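Side-chain contacts in hypothetical protein (Bacteroides eggerthii, PDB 4JGL), which is of unknown function but has a streptavidin-like fold, a curled antiparallel beta sheet, to which two additional alpha helices are joined: residues 47-50 with 55-58; 67-72 with 161-166; 110-115 with 129-134. One frame throughout, in Å; residues are numbered along the deposited sequence.

All three contacts draw on one curled antiparallel sheet, the body of the streptavidin-like fold. Contact 1 is closed first along the chain, by the hairpin of strands 44-49 and 54-61. Contact 2 starts on the next strand, 64-75, but ends almost ninety residues later on helix 158-165; both segments of contact 3 fall within that interval. The centres of contacts 1 and 2 are about 8 Å apart, those of contacts 1 and 3 about 15 Å, and those of contacts 2 and 3 about 20 Å. Y70 connects the latter two through its hydroxyl and the carbonyl of P110. Hairpins thus build the sheet locally, while contact 2 brings a C-terminal helix back onto it.

Contact 1: 47-50 with 55-58; sequences YLMP and FLKM
L48 and F55 meet on one face of a beta hairpin, while Y47, M49 and L56 lie on the other, where strands 44-49 and 54-61 run antiparallel in the streptavidin-like sheet. The short strand segments keep 4.8 Å between their axes. Y47 and L56 form a hydrogen-bonded pair: Y47 N donates to L56 O at 2.9 Å, and L56 N returns a nearly straight bond to Y47 O at 2.8 Å.

L48 and F55 are the adjacent non-hydrogen-bonded pair, and their side chains cross at about a right angle. With CG anti to the backbone N (chi1 173°), F55 swings its ring alongside the neighbouring strand, and L48 CD1 reaches the ring obliquely, 3.9 Å from F55 CD1. A large aromatic suits this place because its ring can meet L48 CD1 and also reach the ring of F114 on strand 112-116.

On the reverse face, Y47 CB and L56 CB are 4.2 Å apart, but the phenol then leads away from L56. It runs instead toward helix 142-153, meeting the rings of F148 and F152, and its hydroxyl bonds to E149; tyrosine can fill this greasy seam and still satisfy a polar end. M49, deposited as selenomethionine, holds CG anti to the carbonyl carbon (chi1 -60°) and runs on extended through chi2, which puts its SE 4.0 Å from L56 CD1 in one of the two modelled conformers of that leucine.

Contact 2: 67-72 with 161-166; sequences INIYTY and KNLVDN. With EDO (1,2-ethanediol), chain E.
The seam between strand 64-75 and the C-terminal helix 158-165 is closed by one strand residue, I69, against two helix residues, L163 and V164. I69 points toward the helix and spends its longest branch on it: CG1 is anti to the carbonyl carbon (chi1 -61°), and the extended chain beyond carries CD1 out from the sheet. That methyl meets L163 CD2 at 3.5 Å, tighter than usual for two carbons, and V164 CG2 lies 4.1 Å from the same I69 CD1. The leucine and isoleucine side chains cross obliquely, methyl against methyl. Branched aliphatics fit here because the contact is wholly apolar and a single strand side chain must span the step from sheet to helix.

A streptavidin-like sheet is built from hairpins, and this helix is one of two that the protein adds to it. L163 also rests on V87 of the next strand, 78-92, while the carbonyl of V164 receives a hydrogen bond from K52.

Away from the seam, K161 and D165 lie one helical turn apart, and the backbone bond from D165 N to K161 O spans 2.8 Å. The lysine bends at chi4 (-47°), bringing NZ to 2.6 Å from D165 OD2 in a salt bridge that uses the syn lone pair of that oxygen. A 1,2-ethanediol, probably from the crystallisation liquor, completes a small ring of bonds: its O2 accepts from K161 NZ at 3.1 Å and donates to D165 OD1 at 2.7 Å. With an alanine in place of K161, D165 would probably lose its charged mate within the helix, and its carboxylate would be freer to turn. K161 also touches E153 of helix 142-153.

Contact 3: 110-115 with 129-134; sequences PSFTFI and EKVAGK
Between P110 and V131 the two backbones lie 7.5 Å apart, CA to CA, and between F112 and E129 7.4 Å, too wide for direct pairing. Segment 110-115 becomes strand at F112, whereas 129-134 carries the type I' turn of a hairpin, from V131 to K134, held by V131 N to K134 O at 2.8 Å and by the return bond from K134 N to V131 O. Its two inner residues, A132 and G133, both have positive phi, a conformation that glycine adopts easily. A water occupies the widening near the strand: it accepts from T113 N at 3.0 Å and, weakly, from E129 N.

V131 bridges the gap with its side chain. CG2 is anti to the carbonyl carbon and beside the backbone N, and this one methyl serves both partners, lying 3.8 Å from F112 CE1 and 4.1 Å from P110 CB. It approaches the F112 ring obliquely, with the two side chains crossing at about a right angle. F112 starts out away from the turn, but its ring reaches back far enough for CE1 and CZ to meet the valine; a compact beta-branched residue suits the other side.

The hairpin joins strands 125-127 and 135-140, and V131 also touches Y136 on the latter. F112 lies on A127 of the former and on C81 of strand 78-92, with which strand 112-116 pairs.

Contact 1: 47-50 with 55-58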
# COMPACT_ATOMS: atom_id res chain seq x y z
N TYR A 47 -0.27 3.48 1.26
CA TYR A 47 -0.46 4.90 1.00
C TYR A 47 -1.88 5.14 0.57
O TYR A 47 -2.29 4.65 -0.48
CB TYR A 47 0.53 5.37 -0.08
CG TYR A 47 0.71 6.85 -0.24
CD1 TYR A 47 1.33 7.62 0.72
CD2 TYR A 47 0.34 7.48 -1.40
CE1 TYR A 47 1.56 8.97 0.53
CE2 TYR A 47 0.54 8.82 -1.58
CZ TYR A 47 1.16 9.56 -0.64
OH TYR A 47 1.35 10.91 -0.87
N LEU A 48 -2.63 5.85 1.40
CA LEU A 48 -4.03 6.15 1.11
C LEU A 48 -4.13 7.55 0.52
O LEU A 48 -3.58 8.49 1.08
CB LEU A 48 -4.89 6.05 2.38
CG LEU A 48 -6.39 6.10 2.20
CD1 LEU A 48 -6.89 4.79 1.65
CD2 LEU A 48 -7.07 6.42 3.52
N MSE A 49 -4.80 7.66 -0.62
CA MSE A 49 -4.89 8.92 -1.37
C MSE A 49 -6.34 9.31 -1.57
O MSE A 49 -6.93 9.01 -2.62
CB MSE A 49 -4.24 8.76 -2.71
CG MSE A 49 -2.80 8.41 -2.71
SE MSE A 49 -2.00 8.18 -4.42
CE MSE A 49 -2.05 9.88 -4.96
N PRO A 50 -6.93 9.98 -0.58
CA PRO A 50 -8.34 10.33 -0.71
C PRO A 50 -8.64 11.24 -1.90
O PRO A 50 -9.75 11.14 -2.44
CB PRO A 50 -8.64 11.05 0.61
CG PRO A 50 -7.61 10.53 1.57
CD PRO A 50 -6.41 10.30 0.76
N PHE A 55 -5.55 3.46 -3.11
CA PHE A 55 -4.78 2.89 -2.03
C PHE A 55 -3.63 2.13 -2.65
O PHE A 55 -3.85 1.26 -3.49
CB PHE A 55 -5.62 1.97 -1.15
CG PHE A 55 -4.81 1.24 -0.12
CD1 PHE A 55 -4.31 1.93 0.97
CD2 PHE A 55 -4.47 -0.07 -0.29
CE1 PHE A 55 -3.49 1.29 1.93
CE2 PHE A 55 -3.65 -0.73 0.68
CZ PHE A 55 -3.15 -0.02 1.74
N LEU A 56 -2.39 2.48 -2.29
CA LEU A 56 -1.23 1.81 -2.83
C LEU A 56 -0.60 0.92 -1.78
O LEU A 56 -0.51 1.29 -0.62
CB LEU A 56 -0.21 2.81 -3.36
CG LEU A 56 -0.53 3.44 -4.71
CD1 LEU A 56 -1.83 4.23 -4.65
CD2 LEU A 56 0.65 4.30 -5.19
N LYS A 57 -0.17 -0.26 -2.20
CA LYS A 57 0.52 -1.20 -1.32
C LYS A 57 1.83 -1.60 -1.97
O LYS A 57 1.83 -2.12 -3.10
CB LYS A 57 -0.35 -2.43 -1.07
CG LYS A 57 0.34 -3.47 -0.20
CD LYS A 57 -0.64 -4.53 0.26
CE LYS A 57 0.03 -5.51 1.24
NZ LYS A 57 0.94 -6.42 0.50
N MSE A 58 2.93 -1.38 -1.27
CA MSE A 58 4.28 -1.62 -1.78
C MSE A 58 4.99 -2.71 -1.02
O MSE A 58 4.98 -2.72 0.22
CB MSE A 58 5.06 -0.33 -1.68
CG MSE A 58 6.49 -0.41 -2.16
SE MSE A 58 7.28 1.28 -2.54
CE MSE A 58 7.65 1.28 -1.01

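Contact 2: 67-72 with 161-166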
# COMPACT_ATOMS: atom_id res chain seq x y z
N ILE A 67 4.36 -2.41 -6.50
CA ILE A 67 3.32 -1.55 -5.98
C ILE A 67 1.97 -1.87 -6.61
O ILE A 67 1.78 -1.72 -7.82
CB ILE A 67 3.65 -0.07 -6.17
CG1 ILE A 67 5.06 0.22 -5.64
CG2 ILE A 67 2.59 0.79 -5.46
CD1 ILE A 67 5.52 1.61 -5.89
N ASN A 68 1.05 -2.33 -5.79
CA ASN A 68 -0.32 -2.48 -6.24
C ASN A 68 -1.07 -1.16 -6.09
O ASN A 68 -1.04 -0.55 -5.01
CB ASN A 68 -1.04 -3.59 -5.46
CG ASN A 68 -0.82 -4.99 -6.04
OD1 ASN A 68 -0.65 -5.16 -7.25
ND2 ASN A 68 -0.83 -6.01 -5.17
N ILE A 69 -1.71 -0.72 -7.17
CA ILE A 69 -2.62 0.42 -7.15
C ILE A 69 -4.01 -0.17 -7.08
O ILE A 69 -4.49 -0.84 -8.02
CB ILE A 69 -2.50 1.29 -8.40
CG1 ILE A 69 -1.10 1.87 -8.55
CG2 ILE A 69 -3.53 2.43 -8.31
CD1 ILE A 69 -0.85 2.49 -9.94
N TYR A 70 -4.65 0.02 -5.93
CA TYR A 70 -6.05 -0.33 -5.69
C TYR A 70 -6.88 0.93 -5.83
O TYR A 70 -6.43 2.02 -5.45
CB TYR A 70 -6.26 -0.86 -4.25
CG TYR A 70 -5.66 -2.22 -3.97
CD1 TYR A 70 -4.34 -2.39 -3.57
CD2 TYR A 70 -6.45 -3.34 -4.02
CE1 TYR A 70 -3.86 -3.67 -3.29
CE2 TYR A 70 -5.97 -4.58 -3.76
CZ TYR A 70 -4.67 -4.76 -3.41
OH TYR A 70 -4.20 -6.04 -3.13
N THR A 71 -8.13 0.76 -6.26
CA THR A 71 -9.12 1.79 -6.06
C THR A 71 -9.85 1.50 -4.75
O THR A 71 -9.94 0.35 -4.35
CB THR A 71 -10.10 1.87 -7.24
OG1 THR A 71 -10.73 0.60 -7.41
CG2 THR A 71 -9.36 2.26 -8.51
N TYR A 72 -10.33 2.52 -4.06
CA TYR A 72 -11.04 2.28 -2.81
C TYR A 72 -12.26 3.16 -2.71
O TYR A 72 -12.33 4.25 -3.30
CB TYR A 72 -10.18 2.43 -1.55
CG TYR A 72 -10.01 3.83 -1.03
CD1 TYR A 72 -9.00 4.65 -1.50
CD2 TYR A 72 -10.88 4.34 -0.08
CE1 TYR A 72 -8.83 5.92 -1.01
CE2 TYR A 72 -10.73 5.62 0.40
CZ TYR A 72 -9.70 6.40 -0.06
OH TYR A 72 -9.53 7.68 0.41
N LYS A 161 4.72 8.14 -11.50
CA LYS A 161 3.99 9.34 -11.10
C LYS A 161 2.85 9.60 -12.07
O LYS A 161 1.72 9.86 -11.66
CB LYS A 161 4.93 10.53 -11.03
CG LYS A 161 4.27 11.83 -10.54
CD LYS A 161 5.25 12.99 -10.47
CE LYS A 161 4.64 14.24 -9.82
NZ LYS A 161 3.31 14.55 -10.34
N ASN A 162 3.14 9.49 -13.37
CA ASN A 162 2.13 9.78 -14.39
C ASN A 162 1.01 8.76 -14.38
O ASN A 162 -0.15 9.11 -14.55
CB ASN A 162 2.75 9.83 -15.79
CG ASN A 162 3.70 11.01 -15.98
OD1 ASN A 162 3.68 11.97 -15.21
ND2 ASN A 162 4.54 10.94 -17.01
N LEU A 163 1.32 7.48 -14.18
CA LEU A 163 0.27 6.49 -14.04
C LEU A 163 -0.70 6.83 -12.91
O LEU A 163 -1.91 6.72 -13.06
CB LEU A 163 0.87 5.09 -13.78
CG LEU A 163 -0.12 3.97 -13.46
CD1 LEU A 163 -1.05 3.67 -14.64
CD2 LEU A 163 0.64 2.72 -13.06
N VAL A 164 -0.15 7.20 -11.76
CA VAL A 164 -0.97 7.53 -10.61
C VAL A 164 -1.76 8.82 -10.87
O VAL A 164 -2.96 8.87 -10.65
CB VAL A 164 -0.13 7.62 -9.34
CG1 VAL A 164 -0.95 8.20 -8.17
CG2 VAL A 164 0.39 6.22 -8.96
N ASP A 165 -1.08 9.85 -11.36
CA ASP A 165 -1.73 11.15 -11.58
C ASP A 165 -2.87 11.05 -12.59
O ASP A 165 -3.88 11.75 -12.46
CB ASP A 165 -0.73 12.22 -12.04
CG ASP A 165 0.18 12.70 -10.94
OD1 ASP A 165 -0.15 12.45 -9.76
OD2 ASP A 165 1.22 13.32 -11.27
N ASN A 166 -2.71 10.20 -13.60
CA ASN A 166 -3.65 10.10 -14.71
C ASN A 166 -4.65 8.97 -14.52
O ASN A 166 -5.48 8.73 -15.39
CB ASN A 166 -2.89 9.94 -16.04
CG ASN A 166 -2.01 11.14 -16.35
OD1 ASN A 166 -2.12 12.19 -15.73
ND2 ASN A 166 -1.10 10.96 -17.31
C1 EDO E . 1.12 11.64 -6.31
O1 EDO E . 1.21 12.71 -5.36
C2 EDO E . 2.15 11.90 -7.39
O2 EDO E . 1.83 13.13 -8.05

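Contact 3: 110-115 with 129-134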
# COMPACT_ATOMS: atom_id res chain seq x y z
N PRO A 110 -5.40 -10.21 -4.26
CA PRO A 110 -6.42 -10.12 -3.23
C PRO A 110 -7.03 -8.73 -3.11
O PRO A 110 -6.33 -7.72 -3.29
CB PRO A 110 -5.65 -10.45 -1.93
CG PRO A 110 -4.25 -10.26 -2.21
CD PRO A 110 -4.07 -10.51 -3.69
N SER A 111 -8.34 -8.68 -2.86
CA SER A 111 -9.01 -7.48 -2.41
C SER A 111 -8.80 -7.34 -0.91
O SER A 111 -8.42 -8.31 -0.23
CB SER A 111 -10.49 -7.50 -2.77
OG SER A 111 -10.68 -7.56 -4.17
N PHE A 112 -8.99 -6.14 -0.41
CA PHE A 112 -8.92 -5.92 1.03
C PHE A 112 -10.12 -5.12 1.50
O PHE A 112 -10.54 -4.17 0.83
CB PHE A 112 -7.66 -5.11 1.41
CG PHE A 112 -6.37 -5.87 1.30
CD1 PHE A 112 -6.06 -6.81 2.27
CD2 PHE A 112 -5.46 -5.64 0.28
CE1 PHE A 112 -4.87 -7.52 2.21
CE2 PHE A 112 -4.29 -6.36 0.20
CZ PHE A 112 -4.00 -7.29 1.16
N THR A 113 -10.62 -5.48 2.67
CA THR A 113 -11.48 -4.60 3.47
C THR A 113 -10.73 -4.33 4.76
O THR A 113 -10.46 -5.27 5.52
CB THR A 113 -12.84 -5.22 3.76
OG1 THR A 113 -13.54 -5.42 2.52
CG2 THR A 113 -13.73 -4.31 4.64
N PHE A 114 -10.39 -3.07 5.00
CA PHE A 114 -9.70 -2.67 6.21
C PHE A 114 -10.72 -2.08 7.19
O PHE A 114 -11.47 -1.15 6.82
CB PHE A 114 -8.61 -1.66 5.89
CG PHE A 114 -7.45 -2.25 5.14
CD1 PHE A 114 -6.60 -3.16 5.77
CD2 PHE A 114 -7.22 -1.93 3.83
CE1 PHE A 114 -5.53 -3.72 5.07
CE2 PHE A 114 -6.15 -2.49 3.14
CZ PHE A 114 -5.33 -3.40 3.76
N ILE A 115 -10.74 -2.61 8.41
CA ILE A 115 -11.65 -2.18 9.45
C ILE A 115 -10.86 -1.55 10.61
O ILE A 115 -9.71 -1.91 10.84
CB ILE A 115 -12.54 -3.32 9.97
CG1 ILE A 115 -11.74 -4.38 10.70
CG2 ILE A 115 -13.35 -3.93 8.83
CD1 ILE A 115 -12.64 -5.45 11.36
N GLU A 129 -9.74 -10.32 6.11
CA GLU A 129 -9.42 -11.66 5.63
C GLU A 129 -7.92 -11.87 5.56
O GLU A 129 -7.17 -10.93 5.35
CB GLU A 129 -10.02 -11.89 4.24
CG GLU A 129 -11.54 -11.87 4.26
CD GLU A 129 -12.15 -12.37 2.96
OE1 GLU A 129 -11.52 -13.20 2.27
OE2 GLU A 129 -13.27 -11.93 2.64
N LYS A 130 -7.50 -13.12 5.73
CA LYS A 130 -6.11 -13.48 5.65
C LYS A 130 -5.62 -13.50 4.21
O LYS A 130 -6.38 -13.82 3.27
CB LYS A 130 -5.90 -14.89 6.22
CG LYS A 130 -6.16 -14.99 7.72
CD LYS A 130 -6.03 -16.42 8.21
CE LYS A 130 -6.49 -16.55 9.65
NZ LYS A 130 -6.39 -17.99 10.09
N VAL A 131 -4.33 -13.21 4.07
CA VAL A 131 -3.57 -13.41 2.85
C VAL A 131 -2.37 -14.24 3.27
O VAL A 131 -1.65 -13.88 4.19
CB VAL A 131 -3.10 -12.07 2.26
CG1 VAL A 131 -2.09 -12.29 1.11
CG2 VAL A 131 -4.30 -11.26 1.82
N ALA A 132 -2.17 -15.38 2.62
CA ALA A 132 -1.09 -16.29 2.98
C ALA A 132 -1.08 -16.53 4.49
O ALA A 132 -0.04 -16.51 5.14
CB ALA A 132 0.24 -15.76 2.51
N GLY A 133 -2.27 -16.75 5.04
CA GLY A 133 -2.41 -17.12 6.43
C GLY A 133 -2.33 -16.01 7.45
O GLY A 133 -2.40 -16.28 8.64
N LYS A 134 -2.17 -14.76 7.02
CA LYS A 134 -1.99 -13.66 7.95
C LYS A 134 -2.83 -12.45 7.63
O LYS A 134 -3.22 -12.22 6.49
CB LYS A 134 -0.53 -13.26 8.02
CG LYS A 134 0.34 -14.41 8.58
CD LYS A 134 1.75 -13.98 8.81
CE LYS A 134 2.60 -15.07 9.47
NZ LYS A 134 4.03 -14.68 9.53
O HOH W 1 -9.80 -8.13 3.78